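Local coordinates for E3 ubiquitin-protein ligase TRIM65 (Homo sapiens, PDB 7JL4), which acts as an E3 ubiquitin ligase in innate immunity, autophagy and inflammation, and is represented here by its PRY-SPRY (B30.2) domain, at residues 112-117 and 161-166; 72-77 and 152-157; 176-179 and 185-188. One frame throughout, in Å; residues are numbered along the deposited sequence. Where two conformers were deposited one is given.

Following the chain from the N terminus, strand segment 72-77 opens contact 2 and 112-117 opens contact 1; 152-157 then closes contact 2 and 161-166 closes contact 1, so these two long loops cross. Contact 3 comes afterwards in series, joining 176-179 to 185-188 across a short connection. Contacts 1 and 3 bridge the two antiparallel sheets of the SPRY sandwich, whereas contact 2 stays on the side of the seven-stranded sheet. Contacts 1 and 2 adjoin through neighbouring strands, with L163 N 2.7 Å from F153 O, a probable hydrogen bond. Contacts 2 and 3 meet where W75 packs on P176, and strands 72-79 and 185-188 are neighbours in the sheet.

Contact 1: residues 112-117 and 161-166; sequences WGLCVQ and QPLYTF
W112 and F166 form the dense end of this contact between the two sheets of the SPRY beta-sandwich. Strand 112-116 belongs to the six-stranded sheet and 161-166 is the edge strand of the seven-stranded one; their directions differ by 169°, with axes 9.1 Å apart at their closest. Side chains do the joining, without a hydrogen bond across the gap. The pair is a T-shaped (edge-to-face) stack: W112 brings the edge of its five-membered ring toward the F166 face, with the planes at 68° and the centroids 5.1 Å apart. W112 CD1 is the atom that touches, 3.6 Å from F166 CG. On the opposite face of the F166 ring lies Y164 CE2 of its own strand, offset toward the rim, so two aromatic residues sandwich the phenyl. The carbonyl oxygen of G113 lies at that ring's edge, 3.9 Å from F166 CE2. W112 is itself set among rings, stacked on H125 and edge-to-face with F170 and Y90. Replacing F166 by an alanine would remove the ring between W112 and Y164, which is likely to open a gap and leave the indole edge without its facing ring.

Further along the strands the packing thins. The Y164 ring passes by strand 112-116 and settles on A123, Q130 and L132 of the same opposing sheet, while P162 and T165 lie on the solvent side. What remains is one pair of leucines meeting at about a right angle: L114, its CG anti to the backbone N (chi1 -174°), reaches across until its CD2 methyl stands 3.8 Å from CD1 of L163.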
loop_
_atom_site.group_PDB
_atom_site.type_symbol
_atom_site.label_atom_id
_atom_site.label_comp_id
_atom_site.label_asym_id
_atom_site.label_seq_id
_atom_site.Cartn_x
_atom_site.Cartn_y
_atom_site.Cartn_z
ATOM N N TRP A 112 -2.068 -8.083 4.749
ATOM C CA TRP A 112 -1.363 -8.664 3.612
ATOM C C TRP A 112 -0.606 -7.522 2.950
ATOM O O TRP A 112 -1.165 -6.433 2.802
ATOM C CB TRP A 112 -2.379 -9.256 2.592
ATOM C CG TRP A 112 -3.183 -10.449 3.060
ATOM C CD1 TRP A 112 -2.986 -11.758 2.712
ATOM C CD2 TRP A 112 -4.341 -10.433 3.916
ATOM N NE1 TRP A 112 -3.951 -12.561 3.301
ATOM C CE2 TRP A 112 -4.786 -11.774 4.050
ATOM C CE3 TRP A 112 -5.060 -9.418 4.558
ATOM C CZ2 TRP A 112 -5.900 -12.124 4.823
ATOM C CZ3 TRP A 112 -6.150 -9.765 5.338
ATOM C CH2 TRP A 112 -6.562 -11.104 5.462
ATOM N N GLY A 113 0.635 -7.747 2.522
ATOM C CA GLY A 113 1.403 -6.636 1.981
ATOM C C GLY A 113 2.490 -7.081 1.026
ATOM O O GLY A 113 2.818 -8.265 0.935
ATOM N N LEU A 114 2.991 -6.114 0.252
ATOM C CA LEU A 114 4.094 -6.322 -0.681
ATOM C C LEU A 114 5.122 -5.255 -0.369
ATOM O O LEU A 114 4.843 -4.064 -0.543
ATOM C CB LEU A 114 3.651 -6.196 -2.144
ATOM C CG LEU A 114 4.767 -6.549 -3.144
ATOM C CD1 LEU A 114 4.921 -8.045 -3.236
ATOM C CD2 LEU A 114 4.510 -5.967 -4.522
ATOM N N CYS A 115 6.299 -5.663 0.104
ATOM C CA CYS A 115 7.344 -4.693 0.400
ATOM C C CYS A 115 8.340 -4.655 -0.764
ATOM O O CYS A 115 8.792 -5.701 -1.242
ATOM C CB CYS A 115 8.016 -5.046 1.730
ATOM S SG CYS A 115 9.488 -4.025 2.086
ATOM N N VAL A 116 8.629 -3.456 -1.260
ATOM C CA VAL A 116 9.558 -3.270 -2.361
ATOM C C VAL A 116 10.925 -2.969 -1.761
ATOM O O VAL A 116 11.092 -1.988 -1.034
ATOM C CB VAL A 116 9.098 -2.137 -3.286
ATOM C CG1 VAL A 116 10.043 -1.973 -4.461
ATOM C CG2 VAL A 116 7.681 -2.431 -3.754
ATOM N N GLN A 117 11.898 -3.807 -2.050
ATOM C CA GLN A 117 13.244 -3.607 -1.514
ATOM C C GLN A 117 14.195 -3.244 -2.640
ATOM O O GLN A 117 13.813 -3.232 -3.815
ATOM C CB GLN A 117 13.702 -4.864 -0.785
ATOM C CG GLN A 117 12.974 -5.103 0.518
ATOM C CD GLN A 117 13.334 -6.450 1.129
ATOM O OE1 GLN A 117 13.597 -7.423 0.411
ATOM N NE2 GLN A 117 13.408 -6.497 2.453
ATOM N N GLN A 161 2.444 -6.295 -15.289
ATOM C CA GLN A 161 2.943 -7.610 -14.892
ATOM C C GLN A 161 2.482 -7.940 -13.481
ATOM O O GLN A 161 2.795 -7.203 -12.537
ATOM C CB GLN A 161 4.472 -7.671 -14.971
ATOM N N PRO A 162 1.724 -9.021 -13.296
ATOM C CA PRO A 162 1.358 -9.425 -11.938
ATOM C C PRO A 162 2.601 -9.888 -11.195
ATOM O O PRO A 162 3.466 -10.562 -11.757
ATOM C CB PRO A 162 0.364 -10.573 -12.152
ATOM C CG PRO A 162 0.629 -11.075 -13.541
ATOM C CD PRO A 162 1.228 -9.949 -14.334
ATOM N N LEU A 163 2.682 -9.508 -9.935
ATOM C CA LEU A 163 3.835 -9.783 -9.084
ATOM C C LEU A 163 3.574 -10.891 -8.077
ATOM O O LEU A 163 4.456 -11.731 -7.833
ATOM C CB LEU A 163 4.243 -8.507 -8.332
ATOM C CG LEU A 163 4.627 -7.302 -9.208
ATOM C CD1 LEU A 163 4.887 -6.048 -8.352
ATOM C CD2 LEU A 163 5.824 -7.636 -10.070
ATOM N N TYR A 164 2.379 -10.911 -7.495
ATOM C CA TYR A 164 1.992 -11.894 -6.492
ATOM C C TYR A 164 0.495 -11.799 -6.237
ATOM O O TYR A 164 -0.057 -10.693 -6.203
ATOM C CB TYR A 164 2.750 -11.688 -5.179
ATOM C CG TYR A 164 2.726 -12.956 -4.355
ATOM C CD1 TYR A 164 3.532 -14.038 -4.692
ATOM C CD2 TYR A 164 1.845 -13.094 -3.287
ATOM C CE1 TYR A 164 3.480 -15.230 -3.954
ATOM C CE2 TYR A 164 1.804 -14.251 -2.542
ATOM C CZ TYR A 164 2.613 -15.311 -2.877
ATOM O OH TYR A 164 2.528 -16.459 -2.122
ATOM N N THR A 165 -0.144 -12.955 -6.029
ATOM C CA THR A 165 -1.551 -13.034 -5.657
ATOM C C THR A 165 -1.712 -13.777 -4.337
ATOM O O THR A 165 -1.227 -14.903 -4.197
ATOM C CB THR A 165 -2.346 -13.739 -6.754
ATOM O OG1 THR A 165 -2.199 -13.014 -7.977
ATOM C CG2 THR A 165 -3.845 -13.876 -6.396
ATOM N N PHE A 166 -2.412 -13.158 -3.385
ATOM C CA PHE A 166 -2.921 -13.826 -2.191
ATOM C C PHE A 166 -4.381 -14.205 -2.388
ATOM O O PHE A 166 -5.148 -13.458 -3.005
ATOM C CB PHE A 166 -2.853 -12.917 -0.960
ATOM C CG PHE A 166 -1.460 -12.609 -0.485
ATOM C CD1 PHE A 166 -0.766 -13.536 0.278
ATOM C CD2 PHE A 166 -0.885 -11.361 -0.724
ATOM C CE1 PHE A 166 0.521 -13.237 0.761
ATOM C CE2 PHE A 166 0.399 -11.053 -0.229
ATOM C CZ PHE A 166 1.080 -11.994 0.502
#

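Contact 2: residues 72-77 and 152-157; sequences HHYWEV and TFYSLE
Y74 carries its phenol to L156 with CG anti to the backbone N (chi1 175°), while L156 sets CG anti to its carbonyl carbon (chi1 -81°), and the two side chains approach from opposite directions. The phenol oxygen thus comes up against the leucine's branched end, with Y74 OH 3.5 Å from L156 CD2. E76 reaches the same leucine at about a right angle, its OE2 lying 3.7 Å from L156 CG. Y74 OH also donates to E76 OE2 at 2.6 Å, in the plane of the phenol ring and onto the anti lone pair of the carboxylate oxygen.

Strand 72-79 and strand 150-155 belong to the seven-stranded sheet of the SPRY beta-sandwich, though not as neighbours; L156 lies just past the end of the second. Strand 139-145 runs between them, antiparallel to each, so side chains meet across the face of that strand. Helix 10-15 covers this face, its L15 packing on both Y74 and Y154.

The polar groups are well occupied: E76 OE2 takes a second hydrogen bond from W16 NE1, and OE1 forms a salt bridge with R12, which probably favours the charged carboxylate. Y154 makes the looser touch, its CD1 4.4 Å from CE1 at the edge of the Y74 ring.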
loop_
_atom_site.group_PDB
_atom_site.type_symbol
_atom_site.label_atom_id
_atom_site.label_comp_id
_atom_site.label_asym_id
_atom_site.label_seq_id
_atom_site.Cartn_x
_atom_site.Cartn_y
_atom_site.Cartn_z
ATOM N N HIS A 72 -15.250 -5.424 -6.295
ATOM C CA HIS A 72 -13.974 -5.548 -6.994
ATOM C C HIS A 72 -13.415 -4.141 -7.121
ATOM O O HIS A 72 -14.144 -3.244 -7.547
ATOM C CB HIS A 72 -14.204 -6.210 -8.360
ATOM C CG HIS A 72 -12.963 -6.726 -9.017
ATOM N ND1 HIS A 72 -13.003 -7.609 -10.075
ATOM C CD2 HIS A 72 -11.653 -6.452 -8.805
ATOM C CE1 HIS A 72 -11.769 -7.891 -10.460
ATOM N NE2 HIS A 72 -10.931 -7.188 -9.715
ATOM N N HIS A 73 -12.142 -3.944 -6.736
ATOM C CA HIS A 73 -11.561 -2.620 -6.540
ATOM C C HIS A 73 -10.107 -2.635 -7.000
ATOM O O HIS A 73 -9.405 -3.627 -6.789
ATOM C CB HIS A 73 -11.650 -2.210 -5.049
ATOM C CG HIS A 73 -13.012 -2.449 -4.462
ATOM N ND1 HIS A 73 -14.068 -1.598 -4.711
ATOM C CD2 HIS A 73 -13.517 -3.473 -3.735
ATOM C CE1 HIS A 73 -15.156 -2.062 -4.118
ATOM N NE2 HIS A 73 -14.853 -3.204 -3.524
ATOM N N TYR A 74 -9.656 -1.538 -7.616
ATOM C CA TYR A 74 -8.296 -1.464 -8.147
ATOM C C TYR A 74 -7.783 -0.043 -7.972
ATOM O O TYR A 74 -8.529 0.918 -8.171
ATOM C CB TYR A 74 -8.238 -1.858 -9.642
ATOM C CG TYR A 74 -6.866 -1.678 -10.275
ATOM C CD1 TYR A 74 -5.865 -2.628 -10.082
ATOM C CD2 TYR A 74 -6.568 -0.542 -11.039
ATOM C CE1 TYR A 74 -4.596 -2.466 -10.672
ATOM C CE2 TYR A 74 -5.292 -0.354 -11.606
ATOM C CZ TYR A 74 -4.311 -1.336 -11.405
ATOM O OH TYR A 74 -3.043 -1.218 -11.959
ATOM N N TRP A 75 -6.503 0.091 -7.628
ATOM C CA TRP A 75 -5.890 1.411 -7.565
ATOM C C TRP A 75 -4.400 1.281 -7.827
ATOM O O TRP A 75 -3.823 0.186 -7.762
ATOM C CB TRP A 75 -6.120 2.107 -6.214
ATOM C CG TRP A 75 -5.678 1.282 -5.043
ATOM C CD1 TRP A 75 -4.407 1.221 -4.500
ATOM C CD2 TRP A 75 -6.481 0.355 -4.284
ATOM N NE1 TRP A 75 -4.388 0.329 -3.442
ATOM C CE2 TRP A 75 -5.641 -0.214 -3.289
ATOM C CE3 TRP A 75 -7.830 -0.032 -4.332
ATOM C CZ2 TRP A 75 -6.104 -1.155 -2.358
ATOM C CZ3 TRP A 75 -8.298 -0.986 -3.400
ATOM C CH2 TRP A 75 -7.430 -1.528 -2.425
ATOM N N GLU A 76 -3.790 2.428 -8.133
ATOM C CA GLU A 76 -2.369 2.512 -8.432
ATOM C C GLU A 76 -1.701 3.534 -7.524
ATOM O O GLU A 76 -2.300 4.538 -7.133
ATOM C CB GLU A 76 -2.135 2.861 -9.910
ATOM C CG GLU A 76 -2.516 1.697 -10.829
ATOM C CD GLU A 76 -2.527 2.054 -12.302
ATOM O OE1 GLU A 76 -2.246 3.222 -12.643
ATOM O OE2 GLU A 76 -2.756 1.140 -13.133
ATOM N N VAL A 77 -0.445 3.259 -7.193
ATOM C CA VAL A 77 0.360 4.058 -6.274
ATOM C C VAL A 77 1.729 4.250 -6.908
ATOM O O VAL A 77 2.274 3.302 -7.484
ATOM C CB VAL A 77 0.513 3.355 -4.906
ATOM C CG1 VAL A 77 1.424 4.157 -3.971
ATOM C CG2 VAL A 77 -0.837 3.090 -4.264
ATOM N N THR A 152 -4.162 -9.130 -5.891
ATOM C CA THR A 152 -3.012 -9.248 -6.781
ATOM C C THR A 152 -2.302 -7.913 -6.863
ATOM O O THR A 152 -2.941 -6.882 -7.081
ATOM C CB THR A 152 -3.399 -9.698 -8.188
ATOM O OG1 THR A 152 -4.099 -10.946 -8.109
ATOM C CG2 THR A 152 -2.114 -9.879 -9.060
ATOM N N PHE A 153 -0.984 -7.942 -6.686
ATOM C CA PHE A 153 -0.129 -6.784 -6.869
ATOM C C PHE A 153 0.455 -6.780 -8.272
ATOM O O PHE A 153 0.892 -7.825 -8.779
ATOM C CB PHE A 153 1.021 -6.792 -5.859
ATOM C CG PHE A 153 0.589 -6.643 -4.451
ATOM C CD1 PHE A 153 0.202 -7.741 -3.710
ATOM C CD2 PHE A 153 0.533 -5.390 -3.869
ATOM C CE1 PHE A 153 -0.181 -7.592 -2.388
ATOM C CE2 PHE A 153 0.131 -5.247 -2.545
ATOM C CZ PHE A 153 -0.224 -6.332 -1.825
ATOM N N TYR A 154 0.529 -5.592 -8.863
ATOM C CA TYR A 154 1.052 -5.399 -10.212
ATOM C C TYR A 154 2.196 -4.397 -10.223
ATOM O O TYR A 154 2.248 -3.468 -9.412
ATOM C CB TYR A 154 -0.026 -4.878 -11.181
ATOM C CG TYR A 154 -1.087 -5.897 -11.546
ATOM C CD1 TYR A 154 -2.164 -6.151 -10.697
ATOM C CD2 TYR A 154 -0.992 -6.610 -12.735
ATOM C CE1 TYR A 154 -3.149 -7.107 -11.040
ATOM C CE2 TYR A 154 -1.959 -7.542 -13.095
ATOM C CZ TYR A 154 -3.026 -7.787 -12.247
ATOM O OH TYR A 154 -3.945 -8.729 -12.625
ATOM N N SER A 155 3.099 -4.578 -11.174
ATOM C CA SER A 155 3.958 -3.501 -11.638
ATOM C C SER A 155 3.389 -3.023 -12.962
ATOM O O SER A 155 2.896 -3.832 -13.749
ATOM C CB SER A 155 5.405 -3.982 -11.802
ATOM O OG SER A 155 6.193 -2.937 -12.333
ATOM N N LEU A 156 3.403 -1.711 -13.197
ATOM C CA LEU A 156 2.732 -1.223 -14.382
ATOM C C LEU A 156 3.724 -0.661 -15.395
ATOM O O LEU A 156 3.335 -0.368 -16.530
ATOM C CB LEU A 156 1.728 -0.106 -14.042
ATOM C CG LEU A 156 0.400 -0.707 -13.524
ATOM C CD1 LEU A 156 -0.410 -1.598 -14.462
ATOM C CD2 LEU A 156 0.440 -1.207 -12.071
ATOM N N GLU A 157 4.985 -0.459 -15.005
ATOM C CA GLU A 157 5.998 0.063 -15.911
ATOM C C GLU A 157 7.225 -0.837 -15.826
ATOM O O GLU A 157 7.659 -1.201 -14.713
ATOM C CB GLU A 157 6.347 1.541 -15.606
ATOM C CG GLU A 157 6.716 1.832 -14.157
ATOM C CD GLU A 157 7.154 3.266 -13.907
ATOM O OE1 GLU A 157 8.220 3.458 -13.275
ATOM O OE2 GLU A 157 6.440 4.199 -14.349
#

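Contact 3: residues 176-179 and 185-188; sequences PVFW and TLTL
The phenyl ring of F178 is the flat group around which this contact is built, and two leucines approach it obliquely, L186 close to the root of the ring and L188 at its far end. At the root, L186 CD1 lies 3.6 Å from F178 CB and 3.8 Å from F178 CD1, so a single methyl covers both the CB atom and the start of the ring. At the far end the touch is lighter, with L188 CD2 4.1 Å from F178 CZ. The branches used differ. In L186 the side chain is extended to CD1 (chi2 178°), and that outermost methyl makes the contact. In L188, which also runs out extended to CD1 (chi2 169°), the other branch, CD2, meets the phenylalanine.

The two segments are consecutive strands joined by a short connection, yet they lie in different sheets: 175-180 in the six-stranded sheet and 185-188 in the seven-stranded one, where backbone hydrogen bonds link F178 to V62 and L186 to V42, respectively. This is a beta-arch, in which the chain passes from one layer of the SPRY sandwich to the other and the strands face each other through side chains alone. The alternation along each strand sets the pattern. F178, L186 and L188 point inward and are buried near the centre of the domain, where L86 and V84 of strand 84-89 and A79 of strand 72-79 add to the apolar packing; W179 turns away, and its NE1 is hydrogen-bonded to T102 OG1.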
loop_
_atom_site.group_PDB
_atom_site.type_symbol
_atom_site.label_atom_id
_atom_site.label_comp_id
_atom_site.label_asym_id
_atom_site.label_seq_id
_atom_site.Cartn_x
_atom_site.Cartn_y
_atom_site.Cartn_z
ATOM N N PRO A 176 -6.625 -0.002 2.897
ATOM C CA PRO A 176 -5.239 0.098 2.428
ATOM C C PRO A 176 -4.340 0.697 3.504
ATOM O O PRO A 176 -4.729 1.638 4.210
ATOM C CB PRO A 176 -5.337 1.040 1.220
ATOM C CG PRO A 176 -6.789 0.950 0.755
ATOM C CD PRO A 176 -7.576 0.743 2.035
ATOM N N VAL A 177 -3.111 0.171 3.601
ATOM C CA VAL A 177 -2.173 0.611 4.626
ATOM C C VAL A 177 -0.761 0.482 4.054
ATOM O O VAL A 177 -0.491 -0.392 3.229
ATOM C CB VAL A 177 -2.370 -0.195 5.932
ATOM C CG1 VAL A 177 -2.152 -1.700 5.690
ATOM C CG2 VAL A 177 -1.460 0.342 7.043
ATOM N N PHE A 178 0.117 1.402 4.448
ATOM C CA PHE A 178 1.424 1.575 3.814
ATOM C C PHE A 178 2.512 1.802 4.859
ATOM O O PHE A 178 2.268 2.426 5.892
ATOM C CB PHE A 178 1.374 2.768 2.852
ATOM C CG PHE A 178 0.320 2.626 1.793
ATOM C CD1 PHE A 178 0.604 1.948 0.617
ATOM C CD2 PHE A 178 -0.954 3.132 1.990
ATOM C CE1 PHE A 178 -0.353 1.782 -0.363
ATOM C CE2 PHE A 178 -1.942 2.969 1.021
ATOM C CZ PHE A 178 -1.635 2.280 -0.166
ATOM N N TRP A 179 3.731 1.337 4.552
ATOM C CA TRP A 179 4.923 1.578 5.355
ATOM C C TRP A 179 5.948 2.302 4.492
ATOM O O TRP A 179 6.084 2.001 3.297
ATOM C CB TRP A 179 5.519 0.267 5.850
ATOM C CG TRP A 179 6.865 0.390 6.523
ATOM C CD1 TRP A 179 7.096 0.657 7.829
ATOM C CD2 TRP A 179 8.157 0.186 5.912
ATOM N NE1 TRP A 179 8.477 0.632 8.087
ATOM C CE2 TRP A 179 9.135 0.354 6.915
ATOM C CE3 TRP A 179 8.572 -0.118 4.610
ATOM C CZ2 TRP A 179 10.506 0.230 6.652
ATOM C CZ3 TRP A 179 9.932 -0.239 4.346
ATOM C CH2 TRP A 179 10.879 -0.063 5.368
ATOM N N THR A 185 8.472 9.006 -0.555
ATOM C CA THR A 185 7.163 9.575 -0.858
ATOM C C THR A 185 6.302 8.505 -1.516
ATOM O O THR A 185 6.794 7.750 -2.359
ATOM C CB THR A 185 7.291 10.792 -1.788
ATOM O OG1 THR A 185 7.984 11.844 -1.116
ATOM C CG2 THR A 185 5.920 11.322 -2.233
ATOM N N LEU A 186 5.023 8.418 -1.119
ATOM C CA LEU A 186 4.028 7.624 -1.839
ATOM C C LEU A 186 2.916 8.543 -2.328
ATOM O O LEU A 186 2.453 9.407 -1.577
ATOM C CB LEU A 186 3.402 6.528 -0.973
ATOM C CG LEU A 186 4.265 5.336 -0.539
ATOM C CD1 LEU A 186 3.486 4.377 0.367
ATOM C CD2 LEU A 186 4.742 4.591 -1.761
ATOM N N THR A 187 2.486 8.343 -3.580
ATOM C CA THR A 187 1.410 9.120 -4.197
ATOM C C THR A 187 0.289 8.177 -4.630
ATOM O O THR A 187 0.526 7.251 -5.415
ATOM C CB THR A 187 1.945 9.896 -5.404
ATOM O OG1 THR A 187 3.110 10.650 -5.013
ATOM C CG2 THR A 187 0.874 10.836 -5.937
ATOM N N LEU A 188 -0.927 8.407 -4.121
ATOM C CA LEU A 188 -2.107 7.645 -4.530
ATOM C C LEU A 188 -2.597 8.213 -5.857
ATOM O O LEU A 188 -3.014 9.371 -5.920
ATOM C CB LEU A 188 -3.200 7.744 -3.470
ATOM C CG LEU A 188 -2.760 7.345 -2.053
ATOM C CD1 LEU A 188 -3.807 7.728 -1.036
ATOM C CD2 LEU A 188 -2.489 5.875 -1.975
#